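Local coordinates for protein L-2,4-diaminobutyric acid acetyltransferase (Geobacillus sp., PDB 6SJY) that catalyses the transfer of an acetyl group from acetyl coenzyme A to L-2,4-diaminobutyrate, a step in the biosynthesis of the chemical chaperone ectoine, at residues 111-116 with 160-165; 65-70 with 77-82; 7-12 with 52-57. All blocks are in the same frame, centred on the assembly; numbering follows the deposited sequence.

Interaction 1 of 3, residues 111-116 with 160-165; sequences FIETTV and LFVIGP. With 9YT ((2~{S})-4-acetamido-2-azanyl-butanoic acid), chain E.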
loop_
_atom_site.group_PDB
_atom_site.type_symbol
_atom_site.label_atom_id
_atom_site.label_comp_id
_atom_site.label_asym_id
_atom_site.label_seq_id
_atom_site.Cartn_x
_atom_site.Cartn_y
_atom_site.Cartn_z
ATOM N N PHE A 111 17.779 -0.453 -8.551
ATOM C CA PHE A 111 17.039 -1.659 -8.965
ATOM C C PHE A 111 15.563 -1.325 -9.028
ATOM O O PHE A 111 15.082 -0.578 -8.182
ATOM C CB PHE A 111 17.121 -2.807 -7.999
ATOM C CG PHE A 111 18.465 -3.329 -7.761
ATOM C CD1 PHE A 111 18.965 -4.376 -8.557
ATOM C CD2 PHE A 111 19.218 -2.878 -6.676
ATOM C CE1 PHE A 111 20.208 -4.907 -8.333
ATOM C CE2 PHE A 111 20.452 -3.417 -6.439
ATOM C CZ PHE A 111 20.947 -4.446 -7.267
ATOM N N ILE A 112 14.862 -1.881 -10.007
ATOM C CA ILE A 112 13.411 -1.899 -10.071
ATOM C C ILE A 112 12.967 -3.342 -9.849
ATOM O O ILE A 112 13.516 -4.274 -10.477
ATOM C CB ILE A 112 12.909 -1.447 -11.414
ATOM C CG1 ILE A 112 13.381 -0.038 -11.702
ATOM C CG2 ILE A 112 11.406 -1.556 -11.489
ATOM C CD1 ILE A 112 13.223 0.410 -13.139
ATOM N N GLU A 113 12.061 -3.558 -8.905
ATOM C CA GLU A 113 11.466 -4.890 -8.704
ATOM C C GLU A 113 10.005 -4.803 -8.950
ATOM O O GLU A 113 9.345 -3.766 -8.676
ATOM C CB GLU A 113 11.667 -5.428 -7.305
ATOM C CG GLU A 113 13.062 -5.623 -6.912
ATOM C CD GLU A 113 13.211 -6.302 -5.551
ATOM O OE1 GLU A 113 14.313 -6.705 -5.297
ATOM O OE2 GLU A 113 12.285 -6.414 -4.735
ATOM N N THR A 114 9.469 -5.872 -9.460
ATOM C CA THR A 114 8.069 -5.977 -9.720
ATOM C C THR A 114 7.716 -7.443 -9.853
ATOM O O THR A 114 8.592 -8.285 -9.940
ATOM C CB THR A 114 7.640 -5.140 -10.925
ATOM O OG1 THR A 114 6.200 -5.042 -10.970
ATOM C CG2 THR A 114 8.082 -5.763 -12.272
ATOM N N THR A 115 6.430 -7.728 -9.965
ATOM C CA THR A 115 5.902 -9.079 -10.113
ATOM C C THR A 115 4.998 -9.024 -11.358
ATOM O O THR A 115 4.308 -8.081 -11.522
ATOM C CB THR A 115 5.227 -9.336 -8.803
ATOM O OG1 THR A 115 6.015 -10.177 -7.947
ATOM C CG2 THR A 115 3.883 -9.566 -8.847
ATOM N N VAL A 116 5.074 -10.012 -12.259
ATOM C CA VAL A 116 4.303 -10.005 -13.497
ATOM C C VAL A 116 3.586 -11.325 -13.609
ATOM O O VAL A 116 4.226 -12.390 -13.656
ATOM C CB VAL A 116 5.151 -9.834 -14.754
ATOM C CG1 VAL A 116 4.271 -9.686 -15.988
ATOM C CG2 VAL A 116 6.054 -8.618 -14.617
ATOM N N LEU A 160 8.922 -12.815 -9.786
ATOM C CA LEU A 160 9.710 -11.579 -9.578
ATOM C C LEU A 160 10.617 -11.178 -10.745
ATOM O O LEU A 160 11.435 -11.978 -11.197
ATOM C CB LEU A 160 10.605 -11.789 -8.375
ATOM C CG LEU A 160 11.431 -10.615 -7.855
ATOM C CD1 LEU A 160 10.503 -9.517 -7.324
ATOM C CD2 LEU A 160 12.340 -11.135 -6.771
ATOM N N PHE A 161 10.444 -9.962 -11.248
ATOM C CA PHE A 161 11.345 -9.369 -12.212
ATOM C C PHE A 161 12.200 -8.350 -11.524
ATOM O O PHE A 161 11.646 -7.480 -10.839
ATOM C CB PHE A 161 10.569 -8.678 -13.335
ATOM C CG PHE A 161 9.874 -9.607 -14.260
ATOM C CD1 PHE A 161 9.053 -10.634 -13.785
ATOM C CD2 PHE A 161 9.985 -9.425 -15.636
ATOM C CE1 PHE A 161 8.379 -11.481 -14.683
ATOM C CE2 PHE A 161 9.308 -10.242 -16.532
ATOM C CZ PHE A 161 8.518 -11.287 -16.062
ATOM N N VAL A 162 13.521 -8.473 -11.607
ATOM C CA VAL A 162 14.461 -7.464 -11.049
ATOM C C VAL A 162 15.246 -6.868 -12.198
ATOM O O VAL A 162 15.889 -7.595 -12.951
ATOM C CB VAL A 162 15.385 -8.114 -10.019
ATOM C CG1 VAL A 162 16.362 -7.131 -9.413
ATOM C CG2 VAL A 162 14.589 -8.775 -8.900
ATOM N N ILE A 163 15.213 -5.558 -12.314
ATOM C CA ILE A 163 15.946 -4.799 -13.285
ATOM C C ILE A 163 17.049 -4.069 -12.567
ATOM O O ILE A 163 16.785 -3.261 -11.663
ATOM C CB ILE A 163 15.051 -3.818 -13.996
ATOM C CG1 ILE A 163 13.991 -4.576 -14.742
ATOM C CG2 ILE A 163 15.839 -2.921 -14.960
ATOM C CD1 ILE A 163 13.067 -3.616 -15.477
ATOM N N GLY A 164 18.293 -4.378 -12.932
ATOM C CA GLY A 164 19.453 -3.718 -12.397
ATOM C C GLY A 164 20.542 -4.692 -12.061
ATOM O O GLY A 164 20.407 -5.863 -12.318
ATOM N N PRO A 165 21.626 -4.223 -11.474
ATOM C CA PRO A 165 21.847 -2.836 -11.046
ATOM C C PRO A 165 22.055 -1.822 -12.150
ATOM O O PRO A 165 22.506 -2.162 -13.235
ATOM C CB PRO A 165 23.052 -2.957 -10.175
ATOM C CG PRO A 165 23.804 -4.095 -10.770
ATOM C CD PRO A 165 22.828 -5.029 -11.393
HETATM C C01 9YT E . 3.978 -5.051 -12.773
HETATM C C02 9YT E . 2.553 -5.419 -12.590
HETATM O O03 9YT E . 1.865 -5.506 -13.650
HETATM N N04 9YT E . 2.370 -5.659 -11.118
HETATM C C05 9YT E . 1.169 -5.926 -10.361
HETATM C C06 9YT E . 0.669 -7.316 -10.340
HETATM C C07 9YT E . -0.255 -7.496 -9.166
HETATM N N08 9YT E . -0.817 -8.831 -9.208
HETATM C C09 9YT E . -1.361 -6.438 -9.153
HETATM O O10 9YT E . -1.693 -6.103 -8.000
HETATM O O11 9YT E . -1.878 -5.930 -10.218
#

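Interaction 2 of 3, residues 65-70 with 77-82; sequences SAFRSP and FVWQVA. With 9YT ((2~{S})-4-acetamido-2-azanyl-butanoic acid), chain E.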
loop_
_atom_site.group_PDB
_atom_site.type_symbol
_atom_site.label_atom_id
_atom_site.label_comp_id
_atom_site.label_asym_id
_atom_site.label_seq_id
_atom_site.Cartn_x
_atom_site.Cartn_y
_atom_site.Cartn_z
ATOM N N SER A 65 1.586 2.602 -9.935
ATOM C CA SER A 65 1.940 2.799 -8.528
ATOM C C SER A 65 3.274 2.158 -8.256
ATOM O O SER A 65 3.552 1.062 -8.744
ATOM C CB SER A 65 0.929 2.139 -7.606
ATOM O OG SER A 65 0.553 0.798 -7.927
ATOM N N ALA A 66 4.069 2.819 -7.429
ATOM C CA ALA A 66 5.307 2.258 -7.021
ATOM C C ALA A 66 5.703 2.881 -5.715
ATOM O O ALA A 66 5.167 3.923 -5.349
ATOM C CB ALA A 66 6.384 2.552 -8.070
ATOM N N PHE A 67 6.629 2.255 -5.024
ATOM C CA PHE A 67 7.222 2.830 -3.823
ATOM C C PHE A 67 8.643 2.398 -3.730
ATOM O O PHE A 67 8.988 1.351 -4.222
ATOM C CB PHE A 67 6.492 2.326 -2.579
ATOM C CG PHE A 67 6.364 0.814 -2.472
ATOM C CD1 PHE A 67 7.343 0.061 -1.800
ATOM C CD2 PHE A 67 5.253 0.162 -2.945
ATOM C CE1 PHE A 67 7.219 -1.307 -1.613
ATOM C CE2 PHE A 67 5.128 -1.201 -2.792
ATOM C CZ PHE A 67 6.121 -1.955 -2.140
ATOM N N ARG A 68 9.422 3.176 -3.014
ATOM C CA ARG A 68 10.722 2.834 -2.591
ATOM C C ARG A 68 10.729 1.948 -1.436
ATOM O O ARG A 68 10.064 2.191 -0.452
ATOM C CB ARG A 68 11.567 4.039 -2.336
ATOM C CG ARG A 68 11.660 4.817 -3.643
ATOM C CD ARG A 68 12.534 6.041 -3.609
ATOM N NE ARG A 68 13.934 5.721 -3.587
ATOM C CZ ARG A 68 14.910 6.498 -4.059
ATOM N NH1 ARG A 68 14.659 7.657 -4.692
ATOM N NH2 ARG A 68 16.161 6.075 -3.938
ATOM N N SER A 69 11.441 0.846 -1.583
ATOM C CA SER A 69 11.424 -0.163 -0.577
ATOM C C SER A 69 11.947 0.394 0.771
ATOM O O SER A 69 13.111 0.801 0.854
ATOM C CB SER A 69 12.300 -1.348 -0.962
ATOM O OG SER A 69 12.384 -2.179 0.153
ATOM N N PRO A 70 11.120 0.339 1.841
ATOM C CA PRO A 70 11.582 0.925 3.150
ATOM C C PRO A 70 12.931 0.399 3.695
ATOM O O PRO A 70 13.786 1.200 4.092
ATOM C CB PRO A 70 10.378 0.631 4.137
ATOM C CG PRO A 70 9.169 0.498 3.222
ATOM C CD PRO A 70 9.716 -0.102 1.903
ATOM N N PHE A 77 9.924 -0.580 -6.040
ATOM C CA PHE A 77 8.994 -1.615 -6.351
ATOM C C PHE A 77 7.841 -1.070 -7.122
ATOM O O PHE A 77 7.184 -0.115 -6.666
ATOM C CB PHE A 77 8.499 -2.296 -5.095
ATOM C CG PHE A 77 7.639 -3.456 -5.374
ATOM C CD1 PHE A 77 6.290 -3.320 -5.562
ATOM C CD2 PHE A 77 8.213 -4.707 -5.515
ATOM C CE1 PHE A 77 5.515 -4.432 -5.882
ATOM C CE2 PHE A 77 7.453 -5.822 -5.857
ATOM C CZ PHE A 77 6.101 -5.690 -6.023
ATOM N N VAL A 78 7.575 -1.656 -8.292
ATOM C CA VAL A 78 6.433 -1.273 -9.101
ATOM C C VAL A 78 5.337 -2.251 -8.820
ATOM O O VAL A 78 5.456 -3.446 -9.040
ATOM C CB VAL A 78 6.744 -1.195 -10.589
ATOM C CG1 VAL A 78 5.477 -0.904 -11.393
ATOM C CG2 VAL A 78 7.807 -0.155 -10.803
ATOM N N TRP A 79 4.275 -1.698 -8.266
ATOM C CA TRP A 79 3.141 -2.412 -7.752
ATOM C C TRP A 79 2.125 -2.661 -8.849
ATOM O O TRP A 79 1.914 -3.773 -9.144
ATOM C CB TRP A 79 2.517 -1.632 -6.563
ATOM C CG TRP A 79 1.350 -2.280 -5.862
ATOM C CD1 TRP A 79 0.655 -3.432 -6.201
ATOM C CD2 TRP A 79 0.726 -1.781 -4.698
ATOM N NE1 TRP A 79 -0.365 -3.642 -5.306
ATOM C CE2 TRP A 79 -0.329 -2.641 -4.379
ATOM C CE3 TRP A 79 0.990 -0.699 -3.858
ATOM C CZ2 TRP A 79 -1.097 -2.452 -3.277
ATOM C CZ3 TRP A 79 0.188 -0.497 -2.774
ATOM C CH2 TRP A 79 -0.828 -1.361 -2.490
ATOM N N GLN A 80 1.434 -1.655 -9.375
ATOM C CA GLN A 80 0.438 -1.902 -10.399
ATOM C C GLN A 80 0.734 -1.063 -11.642
ATOM O O GLN A 80 1.216 0.075 -11.538
ATOM C CB GLN A 80 -0.982 -1.661 -9.927
ATOM C CG GLN A 80 -1.411 -2.531 -8.788
ATOM C CD GLN A 80 -2.912 -2.517 -8.482
ATOM O OE1 GLN A 80 -3.448 -1.597 -7.856
ATOM N NE2 GLN A 80 -3.579 -3.590 -8.851
ATOM N N VAL A 81 0.431 -1.642 -12.804
ATOM C CA VAL A 81 0.461 -0.940 -14.059
ATOM C C VAL A 81 -0.847 -1.255 -14.722
ATOM O O VAL A 81 -1.166 -2.415 -14.893
ATOM C CB VAL A 81 1.607 -1.439 -14.946
ATOM C CG1 VAL A 81 1.687 -0.591 -16.201
ATOM C CG2 VAL A 81 2.907 -1.380 -14.170
ATOM N N ALA A 82 -1.635 -0.233 -15.032
ATOM C CA ALA A 82 -2.953 -0.427 -15.637
ATOM C C ALA A 82 -3.080 0.529 -16.799
ATOM O O ALA A 82 -2.600 1.669 -16.694
ATOM C CB ALA A 82 -4.034 -0.094 -14.661
HETATM C C01 9YT E . 3.978 -5.051 -12.773
HETATM C C02 9YT E . 2.553 -5.419 -12.590
HETATM O O03 9YT E . 1.865 -5.506 -13.650
HETATM N N04 9YT E . 2.370 -5.659 -11.118
HETATM C C05 9YT E . 1.169 -5.926 -10.361
HETATM C C06 9YT E . 0.669 -7.316 -10.340
HETATM C C07 9YT E . -0.255 -7.496 -9.166
HETATM N N08 9YT E . -0.817 -8.831 -9.208
HETATM C C09 9YT E . -1.361 -6.438 -9.153
HETATM O O10 9YT E . -1.693 -6.103 -8.000
HETATM O O11 9YT E . -1.878 -5.930 -10.218
HETATM O O HOH W 1 -1.499 -0.053 -6.493
#

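Interaction 3 of 3, residues 7-12 with 52-57; sequences TEVVYR and MIAEHE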
loop_
_atom_site.group_PDB
_atom_site.type_symbol
_atom_site.label_atom_id
_atom_site.label_comp_id
_atom_site.label_asym_id
_atom_site.label_seq_id
_atom_site.Cartn_x
_atom_site.Cartn_y
_atom_site.Cartn_z
ATOM N N THR A 7 -5.605 16.233 -27.885
ATOM C CA THR A 7 -5.910 14.784 -27.913
ATOM C C THR A 7 -4.681 13.870 -27.632
ATOM O O THR A 7 -4.722 12.663 -27.809
ATOM C CB THR A 7 -6.504 14.387 -29.292
ATOM O OG1 THR A 7 -7.145 13.117 -29.171
ATOM C CG2 THR A 7 -5.416 14.322 -30.420
ATOM N N GLU A 8 -3.569 14.456 -27.244
ATOM C CA GLU A 8 -2.496 13.690 -26.736
ATOM C C GLU A 8 -2.760 13.299 -25.236
ATOM O O GLU A 8 -3.553 13.930 -24.442
ATOM C CB GLU A 8 -1.179 14.398 -26.970
ATOM C CG GLU A 8 -1.159 15.821 -26.480
ATOM C CD GLU A 8 0.119 16.190 -25.756
ATOM O OE1 GLU A 8 0.030 16.688 -24.605
ATOM O OE2 GLU A 8 1.210 15.973 -26.330
ATOM N N VAL A 9 -2.117 12.188 -24.890
ATOM C CA VAL A 9 -2.267 11.593 -23.582
ATOM C C VAL A 9 -1.391 12.421 -22.704
ATOM O O VAL A 9 -0.270 12.717 -23.090
ATOM C CB VAL A 9 -1.796 10.137 -23.541
ATOM C CG1 VAL A 9 -1.859 9.586 -22.086
ATOM C CG2 VAL A 9 -2.627 9.278 -24.504
ATOM N N VAL A 10 -1.891 12.802 -21.528
ATOM C CA VAL A 10 -1.063 13.569 -20.546
ATOM C C VAL A 10 -0.813 12.801 -19.244
ATOM O O VAL A 10 -1.669 12.034 -18.788
ATOM C CB VAL A 10 -1.685 14.931 -20.222
ATOM C CG1 VAL A 10 -1.473 15.896 -21.398
ATOM C CG2 VAL A 10 -3.160 14.772 -19.922
ATOM N N TYR A 11 0.331 13.104 -18.637
ATOM C CA TYR A 11 0.900 12.348 -17.571
ATOM C C TYR A 11 1.124 13.252 -16.392
ATOM O O TYR A 11 1.730 14.267 -16.547
ATOM C CB TYR A 11 2.248 11.770 -18.036
ATOM C CG TYR A 11 2.037 10.821 -19.189
ATOM C CD1 TYR A 11 1.658 9.522 -18.954
ATOM C CD2 TYR A 11 2.126 11.238 -20.531
ATOM C CE1 TYR A 11 1.418 8.628 -20.000
ATOM C CE2 TYR A 11 1.883 10.338 -21.594
ATOM C CZ TYR A 11 1.547 9.027 -21.333
ATOM O OH TYR A 11 1.249 8.091 -22.328
ATOM N N ARG A 12 0.656 12.865 -15.206
ATOM C CA ARG A 12 0.969 13.602 -13.971
ATOM C C ARG A 12 0.987 12.690 -12.727
ATOM O O ARG A 12 0.470 11.567 -12.754
ATOM C CB ARG A 12 -0.079 14.721 -13.756
ATOM C CG ARG A 12 -1.468 14.194 -13.576
ATOM C CD ARG A 12 -2.484 15.290 -13.317
ATOM N NE ARG A 12 -3.853 14.743 -13.220
ATOM C CZ ARG A 12 -4.422 14.299 -12.081
ATOM N NH1 ARG A 12 -3.758 14.265 -10.926
ATOM N NH2 ARG A 12 -5.652 13.815 -12.094
ATOM N N MET A 52 2.117 7.559 -11.035
ATOM C CA MET A 52 1.751 8.311 -12.225
ATOM C C MET A 52 0.365 7.943 -12.735
ATOM O O MET A 52 -0.082 6.816 -12.670
ATOM C CB MET A 52 2.783 8.045 -13.315
ATOM C CG MET A 52 2.759 9.041 -14.477
ATOM S SD MET A 52 3.872 10.399 -14.218
ATOM C CE MET A 52 5.443 9.625 -14.006
ATOM N N ILE A 53 -0.299 8.941 -13.247
ATOM C CA ILE A 53 -1.575 8.844 -13.926
ATOM C C ILE A 53 -1.403 9.284 -15.382
ATOM O O ILE A 53 -0.695 10.233 -15.678
ATOM C CB ILE A 53 -2.581 9.772 -13.249
ATOM C CG1 ILE A 53 -3.250 9.005 -12.149
ATOM C CG2 ILE A 53 -3.651 10.266 -14.200
ATOM C CD1 ILE A 53 -4.186 9.875 -11.332
ATOM N N ALA A 54 -2.113 8.615 -16.269
ATOM C CA ALA A 54 -2.168 9.060 -17.646
ATOM C C ALA A 54 -3.609 9.373 -17.929
ATOM O O ALA A 54 -4.535 8.579 -17.638
ATOM C CB ALA A 54 -1.678 7.978 -18.602
ATOM N N GLU A 55 -3.789 10.520 -18.558
ATOM C CA GLU A 55 -5.132 10.973 -18.928
ATOM C C GLU A 55 -5.275 11.325 -20.387
ATOM O O GLU A 55 -4.345 11.842 -21.041
ATOM C CB GLU A 55 -5.506 12.195 -18.102
ATOM C CG GLU A 55 -6.258 11.842 -16.846
ATOM C CD GLU A 55 -6.165 12.921 -15.780
ATOM O OE1 GLU A 55 -5.117 13.615 -15.705
ATOM O OE2 GLU A 55 -7.152 13.051 -15.007
ATOM N N HIS A 56 -6.473 11.067 -20.865
ATOM C CA HIS A 56 -6.806 11.395 -22.232
ATOM C C HIS A 56 -8.224 11.940 -22.301
ATOM O O HIS A 56 -9.189 11.217 -22.013
ATOM C CB HIS A 56 -6.659 10.175 -23.119
ATOM C CG HIS A 56 -6.805 10.477 -24.573
ATOM N ND1 HIS A 56 -7.809 9.926 -25.345
ATOM C CD2 HIS A 56 -6.082 11.283 -25.393
ATOM C CE1 HIS A 56 -7.686 10.364 -26.582
ATOM N NE2 HIS A 56 -6.653 11.193 -26.635
ATOM N N GLU A 57 -8.323 13.234 -22.629
ATOM C CA GLU A 57 -9.616 13.885 -22.833
ATOM C C GLU A 57 -10.473 13.818 -21.596
ATOM O O GLU A 57 -11.643 13.441 -21.645
ATOM C CB GLU A 57 -10.301 13.289 -24.057
ATOM C CG GLU A 57 -9.378 13.437 -25.250
ATOM C CD GLU A 57 -10.078 13.258 -26.571
ATOM O OE1 GLU A 57 -11.131 12.587 -26.607
ATOM O OE2 GLU A 57 -9.529 13.779 -27.565
#

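Interaction 1 of 3, residues 111-116 with 160-165
Val116 sets one methyl squarely over the ring of Phe161: CG2 stands 3.7 Å from the centroid, only 11° off the ring normal, a CH-pi contact in which the two side chains cross at about a right angle. The branch is aimed by a first torsion that sends CG1 anti to the backbone N (chi1 -174°) and leaves CG2 beside it. Two residues back, Thr114 turns its methyl to the same aromatic residue, CG2 lying 4.0 Å from Phe161 CB, while its hydroxyl OG1 bonds to Val78 O on the adjoining strand. Ile112 and Ile163 meet near their roots, CB to CB at 4.1 Å, on the face shared with Thr114 and Phe161 and packed by helix 121-133.

These residues belong to two antiparallel strands of the GNAT acetyltransferase sheet, and their hydrogen-bonded pairs, Ile112 with Ile163 and Thr114 with Phe161, are each closed by two backbone bonds. Strand 111-115 has strand 75-83 as its parallel neighbour on the other side.

The reverse face carries Glu113 beside Val162, pointing the same way, with Glu113 CG 4.0 Å from Val162 CG2; the carboxylate goes on to the hydroxyl of Tyr46 of the second subunit. Leu160 brings CD1 to 3.5 Å from Thr114 O. Farther along, the Phe111 ring lies alongside Pro165, whose preceding peptide bond is cis, and CZ comes within 3.9 Å of Pro165 CB. The same ring reaches back obliquely to Val162, CD1 to CG1 being 3.9 Å. At the opposite end the strand runs into the active site, where Thr115 O lies 3.1 Å from N04, the amide nitrogen of the bound acetylated product.

Interaction 2 of 3, residues 65-70 with 77-82
Phe67 and Phe77 make the dense end of this contact. Their rings lie side by side, planes 27° apart and slid so far that they barely overlap, with Phe67 CE2 3.7 Å from Phe77 CD1. Phe77 also places CB over one face of the Phe67 ring, and paired backbone bonds lock the two residues. Rings from the second subunit, Phe47 against Phe67 and Tyr46 against Phe77, continue the packing.

Toward Ser65 the hairpin of strands 59-68 and 75-83 departs from regular pairing: Trp79 and Gln80 both face Ser65, a classic beta bulge, as expected in this strand of the GNAT fold. Ser65 O accepts Trp79 N, and Ser65 OG takes Gln80 N at 3.0 Å through a bent bond. Here the contact is looser and polar: a water lies over the centre of the Trp79 ring and joins Ser65 OG (2.6 Å) to Gln80 OE1, which also binds Tyr40 OH. The extended Gln80 chain delivers NE2 to product O11 at 3.2 Å, nearly straight at 171°. A leucine in its place would probably leave that carboxylate oxygen without this donor and both the water and Tyr40 without their amide acceptor.

Interaction 3 of 3, residues 7-12 with 52-57
Thr7 OG1 is held from two directions, giving a hydrogen bond to Glu57 OE2 at 2.9 Å and receiving one from His56 NE2 at 3.2 Å. The same imidazole nitrogen reaches Thr7 O at 2.7 Å; this oxygen lies close to the ring plane, but the donor stands well above the carbonyl plane, and the N-H points off line (131°). With CG of Glu57 resting over one face of the imidazole, the ring is fixed by contacts in its plane and above it.

A second polar pairing spans the strands farther along. Arg12 leaves the backbone with CG between N and the carbonyl carbon (chi1 62°), and its straight chain then carries NE to Glu55 OE1 at 3.0 Å, a salt bridge approached from the syn side but tilted out of the carboxylate plane. Guanidinium and carboxylate planes are turned 52° apart, and the companion bond from NH2 to OE2 is weak. Both charges have further mates: Asp18 takes Arg12 NH1, and Arg21 meets Glu55 OE2. Ile53 lays CD1 over one face of the guanidinium.

Across the sheet from these charges the contact is apolar: Tyr11 CE1 touches Ala54 CB at 3.5 Å, and Val9 CG1 approaches the same methyl at 3.8 Å. Strand 10-12 is the outermost of its chain's GNAT sheet on this side, joined antiparallel to strand 52-56 through the Val10-Glu55 and Arg12-Ile53 hydrogen-bonded pairs; helix 92-101 packs on Tyr11 and Ala54, while strand 59-68 flanks strand 52-56 on its other edge.

One GNAT sheet carries all three contacts, at different distances from the bound product. Interactions 1 and 2, with centres 11 Å apart, sit on neighbouring strands 111-115 and 75-83 and both touch the ligand and the second subunit. Val78 couples them: besides taking the Thr114 hydroxyl, it brings its N to 2.8 Å from Glu113 O, probably a hydrogen bond. Interaction 3 lies at the far end, its centre about 19 Å from that of interaction 2 and 25 Å from that of interaction 1. Strand 59-68, which supplies residues 65-70, is the direct neighbour of strand 52-56, and the nearest atoms of interactions 2 and 3 are about 5 Å apart; the Met52 side chain remains about 13 Å from a bound product.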